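GNA33 (Neisseria gonorrhoeae FA 1090, PDB 2G6G) probably cleaves exolytically the beta-1,4 bond between N-acetylmuramic acid and N-acetylglucosamine in peptidoglycan, forming a 1,6-anhydro bond in the N-acetylmuramic acid residue. Local coordinates at residues Ala358-Arg363 and Gly400-Thr405; Leu366-Met371 and Val385-Gly390. One frame throughout, in Å; residues are numbered along the deposited sequence.

Contact 1 of 2, residues Ala358-Arg363 and Gly400-Thr405; sequences AHPVTR and GKQKTT. With SO4 (sulfate ion), chain C.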
ATOM      1  N   ALA A 358      -3.914  -0.094 -21.023  1.00 11.42           N
ATOM      2  CA  ALA A 358      -5.236  -0.515 -21.461  1.00 10.88           C
ATOM      3  C   ALA A 358      -6.124  -0.851 -20.243  1.00 11.51           C
ATOM      4  O   ALA A 358      -5.643  -1.348 -19.215  1.00 10.85           O
ATOM      5  CB  ALA A 358      -5.121  -1.719 -22.389  1.00 11.12           C
ATOM      6  N   HIS A 359      -7.425  -0.600 -20.354  1.00 11.61           N
ATOM      7  CA  HIS A 359      -8.350  -1.031 -19.300  1.00 11.93           C
ATOM      8  C   HIS A 359      -8.350  -2.561 -19.278  1.00 12.37           C
ATOM      9  O   HIS A 359      -8.395  -3.182 -20.334  1.00 12.33           O
ATOM     10  CB  HIS A 359      -9.753  -0.469 -19.584  1.00 11.73           C
ATOM     11  CG  HIS A 359     -10.748  -0.754 -18.505  1.00 11.90           C
ATOM     12  ND1 HIS A 359     -11.368  -1.978 -18.369  1.00 11.59           N
ATOM     13  CD2 HIS A 359     -11.215   0.021 -17.498  1.00 10.11           C
ATOM     14  CE1 HIS A 359     -12.191  -1.933 -17.337  1.00 12.84           C
ATOM     15  NE2 HIS A 359     -12.102  -0.737 -16.783  1.00 11.64           N
ATOM     16  N   PRO A 360      -8.254  -3.179 -18.078  1.00 13.42           N
ATOM     17  CA  PRO A 360      -8.130  -4.641 -17.987  1.00 13.46           C
ATOM     18  C   PRO A 360      -9.292  -5.454 -18.604  1.00 13.80           C
ATOM     19  O   PRO A 360      -9.114  -6.629 -18.943  1.00 14.75           O
ATOM     20  CB  PRO A 360      -8.028  -4.894 -16.474  1.00 13.63           C
ATOM     21  CG  PRO A 360      -8.575  -3.681 -15.831  1.00 13.32           C
ATOM     22  CD  PRO A 360      -8.199  -2.553 -16.741  1.00 13.59           C
ATOM     23  N   VAL A 361     -10.457  -4.829 -18.747  1.00 13.02           N
ATOM     24  CA  VAL A 361     -11.664  -5.503 -19.212  1.00 11.64           C
ATOM     25  C   VAL A 361     -12.088  -5.015 -20.606  1.00 10.60           C
ATOM     26  O   VAL A 361     -12.257  -5.823 -21.517  1.00  9.89           O
ATOM     27  CB  VAL A 361     -12.822  -5.382 -18.173  1.00 11.67           C
ATOM     28  CG1 VAL A 361     -14.189  -5.678 -18.799  1.00 11.88           C
ATOM     29  CG2 VAL A 361     -12.576  -6.329 -17.011  1.00 12.51           C
ATOM     30  N   THR A 362     -12.238  -3.704 -20.779  1.00  9.92           N
ATOM     31  CA  THR A 362     -12.760  -3.192 -22.052  1.00  9.71           C
ATOM     32  C   THR A 362     -11.678  -3.119 -23.133  1.00  9.18           C
ATOM     33  O   THR A 362     -12.000  -3.079 -24.323  1.00  9.07           O
ATOM     34  CB  THR A 362     -13.401  -1.816 -21.897  1.00  9.28           C
ATOM     35  OG1 THR A 362     -12.410  -0.898 -21.425  1.00  9.87           O
ATOM     36  CG2 THR A 362     -14.593  -1.845 -20.932  1.00 11.37           C
ATOM     37  N   ARG A 363     -10.412  -3.108 -22.702  1.00  8.94           N
ATOM     38  CA  ARG A 363      -9.245  -2.849 -23.573  1.00  9.55           C
ATOM     39  C   ARG A 363      -9.209  -1.432 -24.185  1.00 10.20           C
ATOM     40  O   ARG A 363      -8.442  -1.162 -25.111  1.00 10.88           O
ATOM     41  CB  ARG A 363      -9.093  -3.927 -24.665  1.00  9.13           C
ATOM     42  CG  ARG A 363      -9.120  -5.376 -24.148  1.00  8.62           C
ATOM     43  CD  ARG A 363      -7.921  -5.679 -23.221  1.00  6.23           C
ATOM     44  NE  ARG A 363      -6.674  -5.130 -23.766  1.00  5.35           N
ATOM     45  CZ  ARG A 363      -5.455  -5.350 -23.268  1.00  5.80           C
ATOM     46  NH1 ARG A 363      -5.285  -6.131 -22.203  1.00  7.20           N
ATOM     47  NH2 ARG A 363      -4.396  -4.797 -23.853  1.00  4.59           N
ATOM     48  N   GLY A 400      -7.782  -7.458  -9.720  1.00 14.56           N
ATOM     49  CA  GLY A 400      -7.329  -8.821  -9.946  1.00 15.09           C
ATOM     50  C   GLY A 400      -7.084  -9.159 -11.412  1.00 15.26           C
ATOM     51  O   GLY A 400      -6.266 -10.022 -11.706  1.00 16.33           O
ATOM     52  N   LYS A 401      -7.793  -8.497 -12.326  1.00 14.72           N
ATOM     53  CA  LYS A 401      -7.634  -8.701 -13.769  1.00 14.95           C
ATOM     54  C   LYS A 401      -6.526  -7.862 -14.416  1.00 14.47           C
ATOM     55  O   LYS A 401      -6.168  -8.096 -15.569  1.00 14.94           O
ATOM     56  CB  LYS A 401      -8.961  -8.410 -14.493  1.00 14.95           C
ATOM     57  CG  LYS A 401     -10.055  -9.389 -14.118  1.00 17.39           C
ATOM     58  CD  LYS A 401     -11.416  -8.901 -14.547  1.00 19.79           C
ATOM     59  CE  LYS A 401     -12.486  -9.932 -14.203  1.00 20.50           C
ATOM     60  NZ  LYS A 401     -13.684  -9.734 -15.067  1.00 23.67           N
ATOM     61  N   GLN A 402      -6.009  -6.867 -13.700  1.00 14.11           N
ATOM     62  CA  GLN A 402      -5.021  -5.934 -14.252  1.00 13.19           C
ATOM     63  C   GLN A 402      -3.576  -6.423 -14.237  1.00 14.04           C
ATOM     64  O   GLN A 402      -2.929  -6.474 -13.192  1.00 13.54           O
ATOM     65  CB  GLN A 402      -5.110  -4.590 -13.537  1.00 13.22           C
ATOM     66  CG  GLN A 402      -4.558  -3.447 -14.366  1.00 11.24           C
ATOM     67  CD  GLN A 402      -4.753  -2.157 -13.707  1.00 15.34           C
ATOM     68  OE1 GLN A 402      -4.848  -2.092 -12.467  1.00 17.48           O
ATOM     69  NE2 GLN A 402      -4.810  -1.088 -14.502  1.00 13.08           N
ATOM     70  N   LYS A 403      -3.087  -6.813 -15.413  1.00 15.08           N
ATOM     71  CA  LYS A 403      -1.672  -7.063 -15.643  1.00 15.57           C
ATOM     72  C   LYS A 403      -1.382  -6.713 -17.100  1.00 15.42           C
ATOM     73  O   LYS A 403      -1.394  -7.570 -17.988  1.00 14.83           O
ATOM     74  CB  LYS A 403      -1.297  -8.497 -15.322  1.00 16.76           C
ATOM     75  CG  LYS A 403       0.204  -8.692 -15.095  1.00 19.68           C
ATOM     76  CD  LYS A 403       0.525 -10.190 -15.012  1.00 23.16           C
ATOM     77  CE  LYS A 403       2.031 -10.427 -15.000  1.00 26.56           C
ATOM     78  NZ  LYS A 403       2.391 -11.896 -15.031  1.00 27.64           N
ATOM     79  N   THR A 404      -1.148  -5.420 -17.301  1.00 14.51           N
ATOM     80  CA  THR A 404      -1.046  -4.794 -18.582  1.00 14.89           C
ATOM     81  C   THR A 404       0.326  -4.128 -18.742  1.00 14.20           C
ATOM     82  O   THR A 404       1.020  -3.861 -17.756  1.00 13.98           O
ATOM     83  CB  THR A 404      -2.161  -3.701 -18.763  1.00 15.05           C
ATOM     84  OG1 THR A 404      -2.118  -2.772 -17.671  1.00 17.36           O
ATOM     85  CG2 THR A 404      -3.577  -4.301 -18.840  1.00 15.83           C
ATOM     86  N   THR A 405       0.717  -3.872 -19.986  1.00 12.69           N
ATOM     87  CA  THR A 405       1.890  -3.081 -20.253  1.00 12.54           C
ATOM     88  C   THR A 405       1.546  -1.580 -20.098  1.00 12.04           C
ATOM     89  O   THR A 405       0.551  -1.108 -20.629  1.00 12.02           O
ATOM     90  CB  THR A 405       2.436  -3.390 -21.661  1.00 12.48           C
ATOM     91  OG1 THR A 405       2.868  -4.759 -21.700  1.00 14.98           O
ATOM     92  CG2 THR A 405       3.603  -2.504 -22.007  1.00 13.33           C
TER
HETATM   93  S   SO4 C 502      -1.369  -4.682 -22.177  0.50  2.00           S
HETATM   94  O1  SO4 C 502      -2.269  -4.621 -23.292  0.50  2.00           O
HETATM   95  O2  SO4 C 502      -0.035  -4.657 -22.674  0.50  2.00           O
HETATM   96  O3  SO4 C 502      -1.621  -5.869 -21.393  0.50  2.84           O
HETATM   97  O4  SO4 C 502      -1.608  -3.506 -21.375  0.50  5.18           O
HETATM   98  O   HOH W   1      -4.253  -1.600 -17.077  1.00 16.30           O

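Contact 2 of 2, residues Leu366-Met371 and Val385-Gly390; sequences LNRLIM and VDYFWG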
ATOM      1  N   LEU A 366      -6.635   3.538 -21.193  1.00 14.59           N
ATOM      2  CA  LEU A 366      -6.759   4.065 -19.876  1.00 16.56           C
ATOM      3  C   LEU A 366      -5.511   4.906 -19.743  1.00 17.39           C
ATOM      4  O   LEU A 366      -4.443   4.387 -19.439  1.00 19.54           O
ATOM      5  CB  LEU A 366      -6.758   2.924 -18.871  1.00 16.25           C
ATOM      6  CG  LEU A 366      -7.062   3.212 -17.406  1.00 17.44           C
ATOM      7  CD1 LEU A 366      -8.415   3.875 -17.290  1.00 19.38           C
ATOM      8  CD2 LEU A 366      -7.064   1.901 -16.628  1.00 17.15           C
ATOM      9  N   ASN A 367      -5.637   6.185 -20.044  1.00 17.76           N
ATOM     10  CA  ASN A 367      -4.510   7.103 -20.133  1.00 18.16           C
ATOM     11  C   ASN A 367      -4.807   8.154 -19.142  1.00 17.61           C
ATOM     12  O   ASN A 367      -5.779   8.874 -19.333  1.00 18.74           O
ATOM     13  CB  ASN A 367      -4.538   7.870 -21.434  1.00 18.72           C
ATOM     14  CG  ASN A 367      -4.003   7.112 -22.585  1.00 19.73           C
ATOM     15  OD1 ASN A 367      -3.058   6.347 -22.470  1.00 20.88           O
ATOM     16  ND2 ASN A 367      -4.602   7.346 -23.746  1.00 23.62           N
ATOM     17  N   ARG A 368      -4.005   8.283 -18.100  1.00 16.29           N
ATOM     18  CA  ARG A 368      -4.340   9.290 -17.108  1.00 14.96           C
ATOM     19  C   ARG A 368      -3.229   9.680 -16.165  1.00 13.87           C
ATOM     20  O   ARG A 368      -2.300   8.902 -15.913  1.00 12.08           O
ATOM     21  CB  ARG A 368      -5.548   8.853 -16.310  1.00 15.36           C
ATOM     22  CG  ARG A 368      -5.300   7.663 -15.447  1.00 14.51           C
ATOM     23  CD  ARG A 368      -6.601   7.233 -14.836  1.00 19.97           C
ATOM     24  NE  ARG A 368      -7.708   7.183 -15.792  1.00 20.33           N
ATOM     25  CZ  ARG A 368      -8.979   6.967 -15.465  1.00 21.00           C
ATOM     26  NH1 ARG A 368      -9.313   6.787 -14.195  1.00 20.92           N
ATOM     27  NH2 ARG A 368      -9.919   6.938 -16.409  1.00 20.58           N
ATOM     28  N   LEU A 369      -3.376  10.888 -15.629  1.00 12.71           N
ATOM     29  CA  LEU A 369      -2.550  11.374 -14.538  1.00 13.41           C
ATOM     30  C   LEU A 369      -3.052  10.829 -13.230  1.00 12.67           C
ATOM     31  O   LEU A 369      -4.070  11.287 -12.719  1.00 13.18           O
ATOM     32  CB  LEU A 369      -2.605  12.900 -14.414  1.00 13.02           C
ATOM     33  CG  LEU A 369      -1.562  13.758 -15.095  1.00 14.97           C
ATOM     34  CD1 LEU A 369      -1.874  15.197 -14.697  1.00 12.76           C
ATOM     35  CD2 LEU A 369      -0.158  13.377 -14.721  1.00 13.03           C
ATOM     36  N   ILE A 370      -2.325   9.879 -12.687  1.00 12.27           N
ATOM     37  CA  ILE A 370      -2.567   9.407 -11.315  1.00 12.66           C
ATOM     38  C   ILE A 370      -1.514  10.055 -10.410  1.00 11.93           C
ATOM     39  O   ILE A 370      -0.605  10.726 -10.906  1.00 12.91           O
ATOM     40  CB  ILE A 370      -2.533   7.872 -11.232  1.00 12.73           C
ATOM     41  CG1 ILE A 370      -1.149   7.349 -11.593  1.00 12.21           C
ATOM     42  CG2 ILE A 370      -3.603   7.272 -12.191  1.00 13.97           C
ATOM     43  CD1 ILE A 370      -0.941   5.913 -11.221  1.00 12.60           C
HETATM   44  N   MSE A 371      -1.664   9.936  -9.102  1.00 10.81           N
HETATM   45  CA  MSE A 371      -0.694  10.536  -8.200  1.00 10.16           C
HETATM   46  C   MSE A 371       0.121   9.406  -7.606  1.00  9.90           C
HETATM   47  O   MSE A 371      -0.437   8.470  -7.081  1.00  8.35           O
HETATM   48  CB  MSE A 371      -1.398  11.333  -7.108  1.00 10.75           C
HETATM   49  CG  MSE A 371      -2.255  12.461  -7.643  1.00 12.85           C
HETATM   50 SE   MSE A 371      -1.235  13.714  -8.736  0.80 18.49          SE
HETATM   51  CE  MSE A 371      -2.325  13.733 -10.357  1.00  9.86           C
ATOM     52  N   VAL A 385       3.867   0.404 -12.064  1.00 11.13           N
ATOM     53  CA  VAL A 385       2.804   0.986 -11.275  1.00 11.31           C
ATOM     54  C   VAL A 385       1.898  -0.111 -10.699  1.00 11.60           C
ATOM     55  O   VAL A 385       1.588  -1.088 -11.391  1.00 11.47           O
ATOM     56  CB  VAL A 385       1.955   1.961 -12.159  1.00 11.33           C
ATOM     57  CG1 VAL A 385       0.927   2.720 -11.321  1.00 12.23           C
ATOM     58  CG2 VAL A 385       2.886   2.992 -12.835  1.00 11.16           C
ATOM     59  N   ASP A 386       1.509   0.025  -9.432  1.00 11.57           N
ATOM     60  CA  ASP A 386       0.327  -0.688  -8.915  1.00 12.11           C
ATOM     61  C   ASP A 386      -0.822   0.325  -8.973  1.00 12.11           C
ATOM     62  O   ASP A 386      -0.794   1.361  -8.300  1.00 11.06           O
ATOM     63  CB  ASP A 386       0.537  -1.149  -7.489  1.00 11.96           C
ATOM     64  CG  ASP A 386      -0.059  -2.517  -7.220  1.00 15.62           C
ATOM     65  OD1 ASP A 386      -0.635  -3.127  -8.147  1.00 19.49           O
ATOM     66  OD2 ASP A 386       0.053  -3.013  -6.077  1.00 18.71           O
ATOM     67  N   TYR A 387      -1.809   0.067  -9.814  1.00 11.79           N
ATOM     68  CA  TYR A 387      -2.907   1.038  -9.976  1.00 12.00           C
ATOM     69  C   TYR A 387      -3.974   0.871  -8.890  1.00 10.71           C
ATOM     70  O   TYR A 387      -4.587  -0.166  -8.810  1.00 10.91           O
ATOM     71  CB  TYR A 387      -3.541   0.818 -11.354  1.00 13.26           C
ATOM     72  CG  TYR A 387      -4.594   1.828 -11.769  1.00 14.57           C
ATOM     73  CD1 TYR A 387      -4.294   3.180 -11.861  1.00 18.17           C
ATOM     74  CD2 TYR A 387      -5.879   1.419 -12.102  1.00 16.23           C
ATOM     75  CE1 TYR A 387      -5.268   4.115 -12.267  1.00 18.43           C
ATOM     76  CE2 TYR A 387      -6.861   2.342 -12.520  1.00 16.23           C
ATOM     77  CZ  TYR A 387      -6.540   3.679 -12.599  1.00 16.11           C
ATOM     78  OH  TYR A 387      -7.476   4.604 -12.998  1.00 17.89           O
ATOM     79  N   PHE A 388      -4.223   1.889  -8.086  1.00 10.05           N
ATOM     80  CA  PHE A 388      -5.246   1.782  -7.030  1.00  9.96           C
ATOM     81  C   PHE A 388      -6.654   1.959  -7.600  1.00  9.66           C
ATOM     82  O   PHE A 388      -6.979   3.011  -8.103  1.00  9.94           O
ATOM     83  CB  PHE A 388      -4.996   2.766  -5.883  1.00  8.22           C
ATOM     84  CG  PHE A 388      -6.036   2.704  -4.794  1.00  9.93           C
ATOM     85  CD1 PHE A 388      -6.208   1.544  -4.032  1.00 10.31           C
ATOM     86  CD2 PHE A 388      -6.849   3.797  -4.534  1.00  8.67           C
ATOM     87  CE1 PHE A 388      -7.162   1.481  -3.043  1.00  8.48           C
ATOM     88  CE2 PHE A 388      -7.819   3.734  -3.543  1.00  9.01           C
ATOM     89  CZ  PHE A 388      -7.982   2.586  -2.807  1.00  6.99           C
ATOM     90  N   TRP A 389      -7.477   0.922  -7.504  1.00  9.83           N
ATOM     91  CA  TRP A 389      -8.802   0.947  -8.130  1.00 10.09           C
ATOM     92  C   TRP A 389      -9.937   1.505  -7.260  1.00  9.97           C
ATOM     93  O   TRP A 389     -11.034   1.715  -7.761  1.00 10.14           O
ATOM     94  CB  TRP A 389      -9.170  -0.442  -8.616  1.00  9.86           C
ATOM     95  CG  TRP A 389      -8.563  -0.791  -9.906  1.00  9.63           C
ATOM     96  CD1 TRP A 389      -7.458  -1.546 -10.101  1.00 10.08           C
ATOM     97  CD2 TRP A 389      -9.020  -0.398 -11.203  1.00  9.89           C
ATOM     98  NE1 TRP A 389      -7.195  -1.675 -11.445  1.00 12.62           N
ATOM     99  CE2 TRP A 389      -8.140  -0.971 -12.146  1.00 11.81           C
ATOM    100  CE3 TRP A 389     -10.083   0.382 -11.657  1.00 11.85           C
ATOM    101  CZ2 TRP A 389      -8.293  -0.792 -13.533  1.00 12.27           C
ATOM    102  CZ3 TRP A 389     -10.242   0.572 -13.042  1.00 12.69           C
ATOM    103  CH2 TRP A 389      -9.336  -0.014 -13.964  1.00 10.89           C
ATOM    104  N   GLY A 390      -9.684   1.732  -5.971  1.00  9.57           N
ATOM    105  CA  GLY A 390     -10.727   2.229  -5.051  1.00  9.35           C
ATOM    106  C   GLY A 390     -11.158   1.118  -4.103  1.00 10.15           C
ATOM    107  O   GLY A 390     -10.448   0.113  -3.942  1.00  9.72           O
TER

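Contact 1 of 2, residues Ala358-Arg363 and Gly400-Thr405
The guanidinium of R363 carries the CB of A358 on one face, 3.4 Å above its plane and near the rim, and meets the methyl of T404 obliquely, NH1 4.2 Å from CG2. At its edge lies a sulfate, probably from the crystallisation liquor, its placement doubtful because too close to R363. The T405 amide hydrogen-bonds to the sulfate, N to O2 at 2.9 Å. On the imidazole of H359, P360 CD rests over one face, offset toward the rim, while ND1 accepts the backbone N-H groups of V361 and T362, both tilted nearly 30° from its plane, bracing the turn. This turn presents the compact ring of P360, whose CB lies 3.8 Å from K401 O and packs on Q402 CB. The extended K401 chain passes V361, CD to CG2 at 3.7 Å, where a long aliphatic stem suits this solvent-exposed border. One water donates to A358 O (2.6 Å), accepts from Q402 NE2 (2.7 Å) and bonds T404 OG1, which also bonds T357. The contact sets the turn between strands 352-358 and 365-374 against the end of helix 393-401 and the strand that follows, 403-413, where T404 pairs through its backbone with V118 of strand 115-129.

Contact 2 of 2, residues Leu366-Met371 and Val385-Gly390
Y387 lays its ring edge against I370, whose CG2 methyl lies near the ring plane, 3.6 Å from CE1. Strands 366-371 and 385-390 run at 90° to each other with their axes 9.0 Å apart, too far for backbone pairing, so side chains fill the space between them. Such facing of strands across an interior is consistent with the double-psi beta-barrel expected of a 3D domain. L366, R368 and I370 all project from the same face of their strand. I370 has CG1 between the backbone N and the carbonyl carbon (chi1 63°), and its chain extends to bring CD1 tip to tip with V385 CG1 at 3.7 Å; branched aliphatic side chains suit this buried end. At the other end L366 points CD2 at the place where two aromatics meet, 4.1 Å from Y387 CE2 and 4.0 Å from W389 CH2. The rings touch: Y387 CD2 lies over one face of the indole, offset toward its rim, while W389 NE1 sits at the edge of the tyrosine ring and bonds Q402. The broad indole also packs on A395, L398 and A399 of helix 393-401. R368 suits the polar margin, since its long chain crosses Y387 at about a right angle and sets CD 3.3 Å from OH. Weak hydrogen bonds from R368 NH1 and Y387 OH both involve E337 O, a shared carbonyl beside the apolar cluster. L366 CD1 sits over one face of the R368 guanidinium, 3.3 Å above its plane and offset toward the rim.

How the contacts relate
From the N terminus, the chain leaves strand 352-358 and makes the turn of 358-363, the first half of contact 1, then enters strand 365-374, which supplies 366-371. Contact 2 closes a short loop when strand 384-391 arrives with 385-390. Helix 393-401 follows, and 400-405 closes the longer loop of contact 1, so contact 2 is wholly enclosed by it in sequence. Their centres lie 12 Å apart, and they touch where P360 CD packs on W389 CZ2 at 3.7 Å. Buried contact 2 thus continues into surface contact 1, tying turn, helix end and crossed strands together within the 3D domain.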